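Local coordinates for protein possible galactose mutarotase (Streptomyces platensis subsp. rosaceus, PDB 4RNL) that is of unknown function but probably interconverts the alpha and beta anomers of galactose or a related sugar, at residues Ala86-Gly91 and Thr213-Pro218; Gly193-His198 and Ala303-Glu308; Leu200-Ser205 and His243-Asp248; Gly239-Asn244 and Leu279-Ala284. All coordinates share one frame; numbering follows the deposited sequence.

Overall arrangement
All four contacts lie within one aldose 1-epimerase chain, and three centre on its seven-stranded antiparallel sheet. Contact 4 pairs neighbouring strands 242-246 and 278-282. Contact 2 packs the loop 193-198 on segment 303-308, which carries the next strand, 305-310; its centre is about 10 Å from that of contact 4. Contact 3 shares His243 and Asn244 with contact 4 and joins this sheet to strand 199-202 of the nine-stranded sheet. Along the chain, contacts 3 and 4 are nested inside contact 2. Contact 1 closes before contact 4 opens and alternates with contacts 2 and 3. Glycerol bound near Arg88, Asp242 and Glu308 is consistent with a sugar pocket.

Contact 1: Ala86-Gly91 and Thr213-Pro218; sequences ANRIAG and TGIPVP
Arg88 passes alongside the backbone of Thr213 and Gly214, and its aliphatic chain does most of the touching. The chain is extended from CG to NE, which lays CD along the carbonyls of Thr213 and Gly214. Arg88 CD comes to 3.4 Å from Thr213 O. Arg88 NE is also near this oxygen, but the angle is too poor for a hydrogen bond, and the guanidinium meets the carbonyl obliquely. NE bonds to Asn107 OD1 instead, and NH2 to a bound glycerol.

Gly214 faces the arginine with no side chain. A CB there would crowd Arg88 CD and the preceding carbonyl.

A single water ties the polar groups together. It gives one hydrogen bond to Asn87 OD1 (2.7 Å). It gives another to Gly214 O (2.7 Å). It accepts one from Arg88 NH1 (3.0 Å).

Ile215 and Ala90 form an apolar patch. Ile215 is bent at chi2 (-53°), which folds CD1 back over Ala90. Ile215 CD1 is 3.8 Å from Ala90 CB, and Ile215 CG2 is 3.9 Å from the same methyl, so Ala90 rests against both branches. Ile215 CD1 also reaches Arg88 CB at 4.0 Å.

His110 links the two sides again, bonding Thr213 OG1 through NE2 and Gly91 N through ND1. The contact thus joins strand 88-89, which pairs antiparallel with strand 111-112, to the loop between strands 206-208 and 222-223 at one edge of the seven-stranded sheet, beside the glycerol held by Arg88.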
loop_
_atom_site.group_PDB
_atom_site.type_symbol
_atom_site.label_atom_id
_atom_site.label_comp_id
_atom_site.label_asym_id
_atom_site.label_seq_id
_atom_site.Cartn_x
_atom_site.Cartn_y
_atom_site.Cartn_z
ATOM N N ALA A 86 -2.622 6.660 6.377
ATOM C CA ALA A 86 -2.489 5.203 6.356
ATOM C C ALA A 86 -2.107 4.701 7.739
ATOM O O ALA A 86 -1.306 5.327 8.441
ATOM C CB ALA A 86 -1.456 4.766 5.337
ATOM N N ASN A 87 -2.654 3.545 8.092
ATOM C CA ASN A 87 -2.513 2.960 9.426
ATOM C C ASN A 87 -3.277 3.724 10.516
ATOM O O ASN A 87 -4.282 4.384 10.230
ATOM C CB ASN A 87 -1.045 2.722 9.797
ATOM C CG ASN A 87 -0.863 1.465 10.611
ATOM O OD1 ASN A 87 -0.923 1.504 11.835
ATOM N ND2 ASN A 87 -0.690 0.326 9.930
ATOM N N ARG A 88 -2.813 3.635 11.758
ATOM C CA ARG A 88 -3.659 3.988 12.894
ATOM C C ARG A 88 -3.332 5.325 13.537
ATOM O O ARG A 88 -2.165 5.709 13.650
ATOM C CB ARG A 88 -3.592 2.881 13.958
ATOM C CG ARG A 88 -4.141 1.556 13.480
ATOM C CD ARG A 88 -4.047 0.458 14.525
ATOM N NE ARG A 88 -4.812 -0.705 14.064
ATOM C CZ ARG A 88 -4.336 -1.623 13.229
ATOM N NH1 ARG A 88 -3.087 -1.536 12.789
ATOM N NH2 ARG A 88 -5.108 -2.630 12.831
ATOM N N ILE A 89 -4.382 6.017 13.969
ATOM C CA ILE A 89 -4.245 7.188 14.827
ATOM C C ILE A 89 -4.949 6.850 16.128
ATOM O O ILE A 89 -6.151 6.563 16.142
ATOM C CB ILE A 89 -4.879 8.435 14.184
ATOM C CG1 ILE A 89 -4.117 8.808 12.908
ATOM C CG2 ILE A 89 -4.898 9.615 15.182
ATOM C CD1 ILE A 89 -4.776 9.939 12.087
ATOM N N ALA A 90 -4.192 6.850 17.217
ATOM C CA ALA A 90 -4.708 6.405 18.506
ATOM C C ALA A 90 -5.903 7.239 18.962
ATOM O O ALA A 90 -5.877 8.474 18.905
ATOM C CB ALA A 90 -3.601 6.426 19.549
ATOM N N GLY A 91 -6.957 6.553 19.395
ATOM C CA GLY A 91 -8.125 7.203 19.971
ATOM C C GLY A 91 -8.962 7.972 18.968
ATOM O O GLY A 91 -9.863 8.721 19.359
ATOM N N THR A 213 -3.519 -3.315 20.362
ATOM C CA THR A 213 -4.409 -2.723 19.357
ATOM C C THR A 213 -3.654 -2.017 18.225
ATOM O O THR A 213 -4.257 -1.331 17.395
ATOM C CB THR A 213 -5.451 -1.770 19.986
ATOM O OG1 THR A 213 -4.790 -0.716 20.694
ATOM C CG2 THR A 213 -6.345 -2.515 20.947
ATOM N N GLY A 214 -2.337 -2.191 18.193
ATOM C CA GLY A 214 -1.528 -1.669 17.101
ATOM C C GLY A 214 -1.028 -0.244 17.290
ATOM O O GLY A 214 -0.575 0.395 16.339
ATOM N N ILE A 215 -1.097 0.269 18.512
ATOM C CA ILE A 215 -0.569 1.601 18.778
ATOM C C ILE A 215 0.846 1.475 19.318
ATOM O O ILE A 215 1.078 0.739 20.281
ATOM C CB ILE A 215 -1.429 2.373 19.802
ATOM C CG1 ILE A 215 -2.891 2.466 19.330
ATOM C CG2 ILE A 215 -0.833 3.742 20.069
ATOM C CD1 ILE A 215 -3.082 3.023 17.920
ATOM N N PRO A 216 1.801 2.183 18.697
ATOM C CA PRO A 216 3.187 2.123 19.178
ATOM C C PRO A 216 3.298 2.485 20.653
ATOM O O PRO A 216 2.693 3.463 21.123
ATOM C CB PRO A 216 3.892 3.177 18.320
ATOM C CG PRO A 216 3.078 3.198 17.025
ATOM C CD PRO A 216 1.660 3.045 17.505
ATOM N N VAL A 217 4.058 1.688 21.392
ATOM C CA VAL A 217 4.308 1.978 22.792
ATOM C C VAL A 217 5.256 3.164 22.878
ATOM O O VAL A 217 5.961 3.466 21.909
ATOM C CB VAL A 217 4.897 0.747 23.522
ATOM C CG1 VAL A 217 3.935 -0.431 23.411
ATOM C CG2 VAL A 217 6.253 0.378 22.940
ATOM N N PRO A 218 5.258 3.861 24.025
ATOM C CA PRO A 218 6.199 4.969 24.206
ATOM C C PRO A 218 7.629 4.499 23.988
ATOM O O PRO A 218 7.967 3.356 24.318
ATOM C CB PRO A 218 6.006 5.348 25.679
ATOM C CG PRO A 218 4.591 4.979 25.968
ATOM C CD PRO A 218 4.357 3.709 25.184
HETATM O O HOH W 1 -0.485 -0.322 13.714
#

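Contact 2: Gly193-His198 and Ala303-Glu308; sequences GSAAGH and AGLALE
Leu305 of strand 305-310 extends towards Ala195 and His198 in the loop before strand 199-202. Its CB points at the loop, and CG stands beside the backbone N (chi1 -50°), which places the branch point against Ala195. Leu305 CG lies 3.7 Å from Ala195 CB. Both methyls flank that carbon, Leu305 CD2 at 4.0 Å from Ala195 CB. Leu305 CD1 in addition lies 3.7 Å from Ala195 O and reaches His198 CB at 4.1 Å. It meets the imidazole obliquely, near CD2.

The loop is shaped by two turns. Ala195 to His198 is a type I turn, closed by His198 N to Ala195 O at 3.0 Å. An ST turn overlaps its start, with Ala196 N bonded to Ser194 OG at 2.9 Å. The imidazole comes back over Ala195, whose CB sits over the centre of one ring face. His198 NE2 is held by Leu187 N, which fixes the ring.

With an alanine here instead of Leu305, the Ala195 methyl and His198 CB would probably lose the apolar groups they rest on, and a gap would open between loop and strand.

Leu261 of strand 256-262 touches both His198 and Leu305. Between the two segments the contact is apolar, while a backbone bond from Ala195 to Ala302 holds the loop just beside it. Ser194 OG and Ala195 O find partners within the turns, and His198 NE2 and Ala303 O, the latter bonded by Asn186 ND2, find theirs beyond the two segments.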
loop_
_atom_site.group_PDB
_atom_site.type_symbol
_atom_site.label_atom_id
_atom_site.label_comp_id
_atom_site.label_asym_id
_atom_site.label_seq_id
_atom_site.Cartn_x
_atom_site.Cartn_y
_atom_site.Cartn_z
ATOM N N GLY A 193 -1.388 -20.649 -2.290
ATOM C CA GLY A 193 -1.371 -21.008 -0.881
ATOM C C GLY A 193 -0.624 -19.967 -0.072
ATOM O O GLY A 193 -0.696 -18.776 -0.385
ATOM N N SER A 194 0.086 -20.401 0.969
ATOM C CA SER A 194 0.755 -19.451 1.865
ATOM C C SER A 194 1.952 -18.757 1.223
ATOM O O SER A 194 2.672 -19.348 0.412
ATOM C CB SER A 194 1.197 -20.144 3.156
ATOM O OG SER A 194 1.907 -19.234 3.990
ATOM N N ALA A 195 2.161 -17.496 1.593
ATOM C CA ALA A 195 3.361 -16.775 1.178
ATOM C C ALA A 195 4.419 -16.766 2.288
ATOM O O ALA A 195 5.421 -16.065 2.192
ATOM C CB ALA A 195 2.996 -15.345 0.766
ATOM N N ALA A 196 4.210 -17.555 3.342
ATOM C CA ALA A 196 5.109 -17.474 4.506
ATOM C C ALA A 196 6.488 -18.067 4.212
ATOM O O ALA A 196 7.445 -17.822 4.954
ATOM C CB ALA A 196 4.487 -18.131 5.735
ATOM N N GLY A 197 6.578 -18.846 3.129
ATOM C CA GLY A 197 7.843 -19.393 2.674
ATOM C C GLY A 197 8.693 -18.412 1.877
ATOM O O GLY A 197 9.868 -18.694 1.601
ATOM N N HIS A 198 8.124 -17.265 1.504
ATOM C CA HIS A 198 8.906 -16.237 0.799
ATOM C C HIS A 198 10.058 -15.749 1.668
ATOM O O HIS A 198 9.918 -15.607 2.884
ATOM C CB HIS A 198 8.066 -15.007 0.448
ATOM C CG HIS A 198 7.045 -15.237 -0.624
ATOM N ND1 HIS A 198 6.589 -16.490 -0.970
ATOM C CD2 HIS A 198 6.386 -14.362 -1.417
ATOM C CE1 HIS A 198 5.692 -16.377 -1.934
ATOM N NE2 HIS A 198 5.544 -15.095 -2.218
ATOM N N ALA A 303 -2.033 -15.633 2.691
ATOM C CA ALA A 303 -2.152 -15.908 1.251
ATOM C C ALA A 303 -1.280 -14.955 0.457
ATOM O O ALA A 303 -0.830 -15.283 -0.640
ATOM C CB ALA A 303 -3.607 -15.797 0.800
ATOM N N GLY A 304 -1.037 -13.774 1.020
ATOM C CA GLY A 304 -0.164 -12.778 0.417
ATOM C C GLY A 304 0.449 -11.894 1.489
ATOM O O GLY A 304 0.033 -11.951 2.648
ATOM N N LEU A 305 1.439 -11.087 1.112
ATOM C CA LEU A 305 2.144 -10.232 2.064
ATOM C C LEU A 305 2.010 -8.803 1.612
ATOM O O LEU A 305 2.254 -8.499 0.442
ATOM C CB LEU A 305 3.633 -10.582 2.096
ATOM C CG LEU A 305 3.937 -12.066 2.256
ATOM C CD1 LEU A 305 5.418 -12.336 2.044
ATOM C CD2 LEU A 305 3.485 -12.529 3.634
ATOM N N ALA A 306 1.624 -7.918 2.524
ATOM C CA ALA A 306 1.581 -6.499 2.191
ATOM C C ALA A 306 2.829 -5.817 2.735
ATOM O O ALA A 306 3.155 -5.950 3.917
ATOM C CB ALA A 306 0.319 -5.836 2.755
ATOM N N LEU A 307 3.530 -5.098 1.861
ATOM C CA LEU A 307 4.672 -4.283 2.262
ATOM C C LEU A 307 4.302 -2.845 1.954
ATOM O O LEU A 307 4.430 -2.399 0.819
ATOM C CB LEU A 307 5.918 -4.679 1.470
ATOM C CG LEU A 307 6.370 -6.133 1.624
ATOM C CD1 LEU A 307 7.448 -6.485 0.603
ATOM C CD2 LEU A 307 6.893 -6.350 3.009
ATOM N N GLU A 308 3.810 -2.130 2.957
ATOM C CA GLU A 308 3.276 -0.789 2.746
ATOM C C GLU A 308 4.270 0.259 3.194
ATOM O O GLU A 308 4.547 0.394 4.392
ATOM C CB GLU A 308 1.975 -0.607 3.533
ATOM C CG GLU A 308 1.028 -1.786 3.420
ATOM C CD GLU A 308 0.092 -1.878 4.604
ATOM O OE1 GLU A 308 -0.421 -0.827 5.025
ATOM O OE2 GLU A 308 -0.113 -2.995 5.123
#

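Contact 3: Leu200-Ser205 and His243-Asp248; sequences LRLAAS and HNFALD
An inverse gamma turn centred on Ala203 takes the chain from strand 199-202 of the nine-stranded sheet towards strand 206-208 of the seven-stranded one. There it meets segment 243-248, joining the two layers of the beta sandwich. Leu202 CD1 sits squarely over one face of the Phe245 ring, 3.6 Å from its centroid, in a CH-pi contact. Phe245 CG lies opposite the carbonyl carbon (chi1 -68°), which turns the ring face to Leu202. The two side chains cross at about a right angle. Ala204 CB packs 3.8 Å from Phe245 CB. If an alanine replaced Phe245, Leu202 CD1 would be likely to lose its support, and a gap would open between the layers.

Polar atoms tie the two segments together. Asp248 N gives a nearly straight bond to Ala203 O (2.9 Å, 166°). Ser205 N donates to Asp248 OD1 at 3.0 Å, on its syn side but 27° out of the carboxylate plane. Ser205 OG approaches the same OD1 from the opposite face, but the serine has two conformers, so this bond is less certain.

The contact thus combines an apolar interior with a polar outer end, where Asp248 holds Ala203 by its backbone N and Ser205 by its carboxylate.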
loop_
_atom_site.group_PDB
_atom_site.type_symbol
_atom_site.label_atom_id
_atom_site.label_comp_id
_atom_site.label_asym_id
_atom_site.label_seq_id
_atom_site.Cartn_x
_atom_site.Cartn_y
_atom_site.Cartn_z
ATOM N N LEU A 200 12.422 -12.725 2.799
ATOM C CA LEU A 200 12.364 -11.269 2.860
ATOM C C LEU A 200 13.650 -10.742 3.459
ATOM O O LEU A 200 14.127 -11.271 4.463
ATOM C CB LEU A 200 11.185 -10.820 3.737
ATOM C CG LEU A 200 11.041 -9.309 3.957
ATOM C CD1 LEU A 200 10.814 -8.603 2.630
ATOM C CD2 LEU A 200 9.913 -9.005 4.923
ATOM N N ARG A 201 14.216 -9.717 2.831
ATOM C CA ARG A 201 15.281 -8.924 3.438
ATOM C C ARG A 201 14.799 -7.484 3.555
ATOM O O ARG A 201 14.240 -6.943 2.603
ATOM C CB ARG A 201 16.561 -8.983 2.590
ATOM C CG ARG A 201 17.715 -8.189 3.214
ATOM C CD ARG A 201 18.996 -8.222 2.374
ATOM N NE ARG A 201 18.869 -7.416 1.160
ATOM C CZ ARG A 201 18.936 -6.086 1.126
ATOM N NH1 ARG A 201 19.129 -5.389 2.240
ATOM N NH2 ARG A 201 18.802 -5.444 -0.028
ATOM N N LEU A 202 15.004 -6.860 4.718
ATOM C CA LEU A 202 14.629 -5.456 4.902
ATOM C C LEU A 202 15.836 -4.651 5.312
ATOM O O LEU A 202 16.631 -5.088 6.149
ATOM C CB LEU A 202 13.550 -5.289 5.981
ATOM C CG LEU A 202 12.213 -5.996 5.792
ATOM C CD1 LEU A 202 11.367 -5.839 7.057
ATOM C CD2 LEU A 202 11.480 -5.442 4.566
ATOM N N ALA A 203 15.977 -3.466 4.735
ATOM C CA ALA A 203 17.040 -2.568 5.164
ATOM C C ALA A 203 16.544 -1.777 6.366
ATOM O O ALA A 203 16.345 -0.564 6.285
ATOM C CB ALA A 203 17.451 -1.641 4.032
ATOM N N ALA A 204 16.352 -2.478 7.479
ATOM C CA ALA A 204 15.778 -1.897 8.695
ATOM C C ALA A 204 16.407 -2.518 9.944
ATOM O O ALA A 204 16.260 -3.721 10.191
ATOM C CB ALA A 204 14.264 -2.124 8.711
ATOM N N SER A 205 17.118 -1.716 10.723
ATOM C CA SER A 205 17.748 -2.233 11.931
ATOM C C SER A 205 16.860 -2.018 13.150
ATOM O O SER A 205 17.200 -2.441 14.258
ATOM C CB SER A 205 19.108 -1.570 12.158
ATOM O OG SER A 205 18.962 -0.187 12.415
ATOM N N HIS A 243 3.461 -5.048 11.660
ATOM C CA HIS A 243 4.424 -4.187 12.343
ATOM C C HIS A 243 5.108 -3.240 11.382
ATOM O O HIS A 243 5.370 -3.593 10.229
ATOM C CB HIS A 243 5.489 -5.044 13.022
ATOM C CG HIS A 243 4.956 -5.874 14.146
ATOM N ND1 HIS A 243 4.301 -7.069 13.936
ATOM C CD2 HIS A 243 4.954 -5.669 15.482
ATOM C CE1 HIS A 243 3.937 -7.577 15.102
ATOM N NE2 HIS A 243 4.325 -6.748 16.058
ATOM N N ASN A 244 5.388 -2.033 11.868
ATOM C CA ASN A 244 6.144 -1.043 11.123
ATOM C C ASN A 244 7.634 -1.201 11.394
ATOM O O ASN A 244 8.056 -1.325 12.550
ATOM C CB ASN A 244 5.700 0.370 11.538
ATOM C CG ASN A 244 6.569 1.463 10.928
ATOM O OD1 ASN A 244 6.411 1.816 9.755
ATOM N ND2 ASN A 244 7.478 2.019 11.731
ATOM N N PHE A 245 8.424 -1.187 10.325
ATOM C CA PHE A 245 9.880 -1.162 10.428
ATOM C C PHE A 245 10.405 0.250 10.156
ATOM O O PHE A 245 9.935 0.928 9.248
ATOM C CB PHE A 245 10.488 -2.178 9.446
ATOM C CG PHE A 245 10.200 -3.604 9.818
ATOM C CD1 PHE A 245 8.973 -4.183 9.510
ATOM C CD2 PHE A 245 11.131 -4.345 10.535
ATOM C CE1 PHE A 245 8.685 -5.484 9.880
ATOM C CE2 PHE A 245 10.852 -5.654 10.908
ATOM C CZ PHE A 245 9.634 -6.222 10.591
ATOM N N ALA A 246 11.369 0.693 10.961
ATOM C CA ALA A 246 12.033 1.971 10.737
ATOM C C ALA A 246 13.172 1.743 9.746
ATOM O O ALA A 246 14.225 1.205 10.095
ATOM C CB ALA A 246 12.567 2.531 12.064
ATOM N N LEU A 247 12.955 2.140 8.501
ATOM C CA LEU A 247 13.933 1.898 7.453
ATOM C C LEU A 247 15.203 2.689 7.696
ATOM O O LEU A 247 15.149 3.865 8.069
ATOM C CB LEU A 247 13.329 2.281 6.095
ATOM C CG LEU A 247 12.042 1.516 5.800
ATOM C CD1 LEU A 247 11.426 1.979 4.481
ATOM C CD2 LEU A 247 12.335 0.023 5.758
ATOM N N ASP A 248 16.353 2.051 7.496
ATOM C CA ASP A 248 17.627 2.750 7.662
ATOM C C ASP A 248 17.702 3.950 6.716
ATOM O O ASP A 248 17.376 3.840 5.530
ATOM C CB ASP A 248 18.804 1.797 7.415
ATOM C CG ASP A 248 18.822 0.626 8.396
ATOM O OD1 ASP A 248 18.254 0.755 9.505
ATOM O OD2 ASP A 248 19.411 -0.420 8.060
HETATM O O HOH W 2 16.796 1.469 4.294
#

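Contact 4: Gly239-Asn244 and Leu279-Ala284; sequences GAYDHN and LQLYTA
Gln280 bends at chi2 (79°) and Asp242 turns CG away from its own N (chi1 -173°), which brings amide and carboxylate together on the sheet face that also carries Asn244 and Tyr282. Gln280 NE2 donates to Asp242 OD1 at 3.1 Å. The bond lies in the amide plane but meets the oxygen from above the carboxylate plane, the two planes being 87° apart. Water 3 bridges Gln280 NE2 and Asp242 O. Gln310 bonds Gln280 OE1, and a glycerol bonds Asp242 OD1. The Tyr282 ring lies obliquely beside this carboxylate, with CD1 3.6 Å from Asp242 CG.

His243 and Leu281 form the antiparallel hydrogen-bonded pair, His243 N to Leu281 O at 3.2 Å and Leu281 N to His243 O at 2.9 Å. Further on, Tyr241 N donates to Thr283 OG1 (2.9 Å) and Thr283 N to Tyr241 O (3.1 Å). The threonine hydroxyl, also bonded to Asp285 OD2, takes the place of a backbone acceptor. On the face of His243 and Leu281, Leu281 CD2 packs 3.8 Å from Tyr241 CG. His243 ND1 accepts from Asp242 N at 2.9 Å.

Gln280 thus positions the carboxylate that meets the glycerol, and His243 its backbone, consistent with a sugar pocket.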
loop_
_atom_site.group_PDB
_atom_site.type_symbol
_atom_site.label_atom_id
_atom_site.label_comp_id
_atom_site.label_asym_id
_atom_site.label_seq_id
_atom_site.Cartn_x
_atom_site.Cartn_y
_atom_site.Cartn_z
ATOM N N GLY A 239 6.509 -16.210 10.189
ATOM C CA GLY A 239 5.565 -15.898 11.253
ATOM C C GLY A 239 4.523 -14.873 10.852
ATOM O O GLY A 239 4.490 -14.424 9.700
ATOM N N ALA A 240 3.665 -14.513 11.805
ATOM C CA ALA A 240 2.667 -13.474 11.599
ATOM C C ALA A 240 3.282 -12.124 11.959
ATOM O O ALA A 240 3.981 -12.006 12.973
ATOM C CB ALA A 240 1.451 -13.741 12.473
ATOM N N TYR A 241 3.023 -11.119 11.128
ATOM C CA TYR A 241 3.477 -9.755 11.385
ATOM C C TYR A 241 2.367 -8.766 11.087
ATOM O O TYR A 241 1.525 -8.991 10.214
ATOM C CB TYR A 241 4.717 -9.414 10.533
ATOM C CG TYR A 241 5.929 -10.243 10.893
ATOM C CD1 TYR A 241 6.797 -9.829 11.897
ATOM C CD2 TYR A 241 6.196 -11.439 10.240
ATOM C CE1 TYR A 241 7.903 -10.591 12.251
ATOM C CE2 TYR A 241 7.304 -12.216 10.582
ATOM C CZ TYR A 241 8.151 -11.781 11.590
ATOM O OH TYR A 241 9.253 -12.538 11.936
ATOM N N ASP A 242 2.363 -7.670 11.835
ATOM C CA ASP A 242 1.553 -6.505 11.518
ATOM C C ASP A 242 2.279 -5.355 12.189
ATOM O O ASP A 242 1.804 -4.792 13.178
ATOM C CB ASP A 242 0.136 -6.659 12.068
ATOM C CG ASP A 242 -0.787 -5.538 11.624
ATOM O OD1 ASP A 242 -0.365 -4.710 10.779
ATOM O OD2 ASP A 242 -1.940 -5.489 12.116
ATOM N N HIS A 243 3.461 -5.048 11.660
ATOM C CA HIS A 243 4.424 -4.187 12.343
ATOM C C HIS A 243 5.108 -3.240 11.382
ATOM O O HIS A 243 5.370 -3.593 10.229
ATOM C CB HIS A 243 5.489 -5.044 13.022
ATOM C CG HIS A 243 4.956 -5.874 14.146
ATOM N ND1 HIS A 243 4.301 -7.069 13.936
ATOM C CD2 HIS A 243 4.954 -5.669 15.482
ATOM C CE1 HIS A 243 3.937 -7.577 15.102
ATOM N NE2 HIS A 243 4.325 -6.748 16.058
ATOM N N ASN A 244 5.388 -2.033 11.868
ATOM C CA ASN A 244 6.144 -1.043 11.123
ATOM C C ASN A 244 7.634 -1.201 11.394
ATOM O O ASN A 244 8.056 -1.325 12.550
ATOM C CB ASN A 244 5.700 0.370 11.538
ATOM C CG ASN A 244 6.569 1.463 10.928
ATOM O OD1 ASN A 244 6.411 1.816 9.755
ATOM N ND2 ASN A 244 7.478 2.019 11.731
ATOM N N LEU A 279 7.997 0.994 6.836
ATOM C CA LEU A 279 7.369 -0.055 6.053
ATOM C C LEU A 279 6.529 -0.904 6.985
ATOM O O LEU A 279 7.036 -1.437 7.965
ATOM C CB LEU A 279 8.440 -0.900 5.350
ATOM C CG LEU A 279 8.005 -2.076 4.467
ATOM C CD1 LEU A 279 9.035 -2.312 3.372
ATOM C CD2 LEU A 279 7.892 -3.345 5.286
ATOM N N GLN A 280 5.245 -1.037 6.674
ATOM C CA GLN A 280 4.387 -1.941 7.425
ATOM C C GLN A 280 4.448 -3.309 6.760
ATOM O O GLN A 280 4.189 -3.430 5.570
ATOM C CB GLN A 280 2.939 -1.439 7.416
ATOM C CG GLN A 280 2.020 -2.153 8.406
ATOM C CD GLN A 280 2.188 -1.645 9.820
ATOM O OE1 GLN A 280 2.829 -0.611 10.048
ATOM N NE2 GLN A 280 1.627 -2.372 10.784
ATOM N N LEU A 281 4.798 -4.336 7.524
ATOM C CA LEU A 281 4.771 -5.701 7.016
ATOM C C LEU A 281 3.514 -6.334 7.590
ATOM O O LEU A 281 3.355 -6.386 8.798
ATOM C CB LEU A 281 6.013 -6.462 7.495
ATOM C CG LEU A 281 6.038 -7.968 7.227
ATOM C CD1 LEU A 281 5.889 -8.238 5.748
ATOM C CD2 LEU A 281 7.333 -8.581 7.754
ATOM N N TYR A 282 2.603 -6.780 6.736
ATOM C CA TYR A 282 1.378 -7.401 7.225
ATOM C C TYR A 282 1.155 -8.718 6.512
ATOM O O TYR A 282 1.125 -8.772 5.286
ATOM C CB TYR A 282 0.167 -6.469 7.051
ATOM C CG TYR A 282 -1.120 -7.120 7.505
ATOM C CD1 TYR A 282 -1.221 -7.688 8.771
ATOM C CD2 TYR A 282 -2.228 -7.178 6.665
ATOM C CE1 TYR A 282 -2.398 -8.308 9.192
ATOM C CE2 TYR A 282 -3.409 -7.785 7.072
ATOM C CZ TYR A 282 -3.486 -8.344 8.335
ATOM O OH TYR A 282 -4.652 -8.949 8.734
ATOM N N THR A 283 1.009 -9.785 7.284
ATOM C CA THR A 283 0.927 -11.122 6.707
ATOM C C THR A 283 -0.494 -11.655 6.531
ATOM O O THR A 283 -0.682 -12.861 6.437
ATOM C CB THR A 283 1.763 -12.136 7.518
ATOM O OG1 THR A 283 1.409 -12.040 8.909
ATOM C CG2 THR A 283 3.245 -11.824 7.370
ATOM N N ALA A 284 -1.485 -10.766 6.489
ATOM C CA ALA A 284 -2.856 -11.142 6.095
ATOM C C ALA A 284 -3.473 -12.222 6.968
ATOM O O ALA A 284 -4.121 -13.154 6.472
ATOM C CB ALA A 284 -2.898 -11.578 4.611
HETATM O O HOH W 3 1.712 -2.044 13.780
#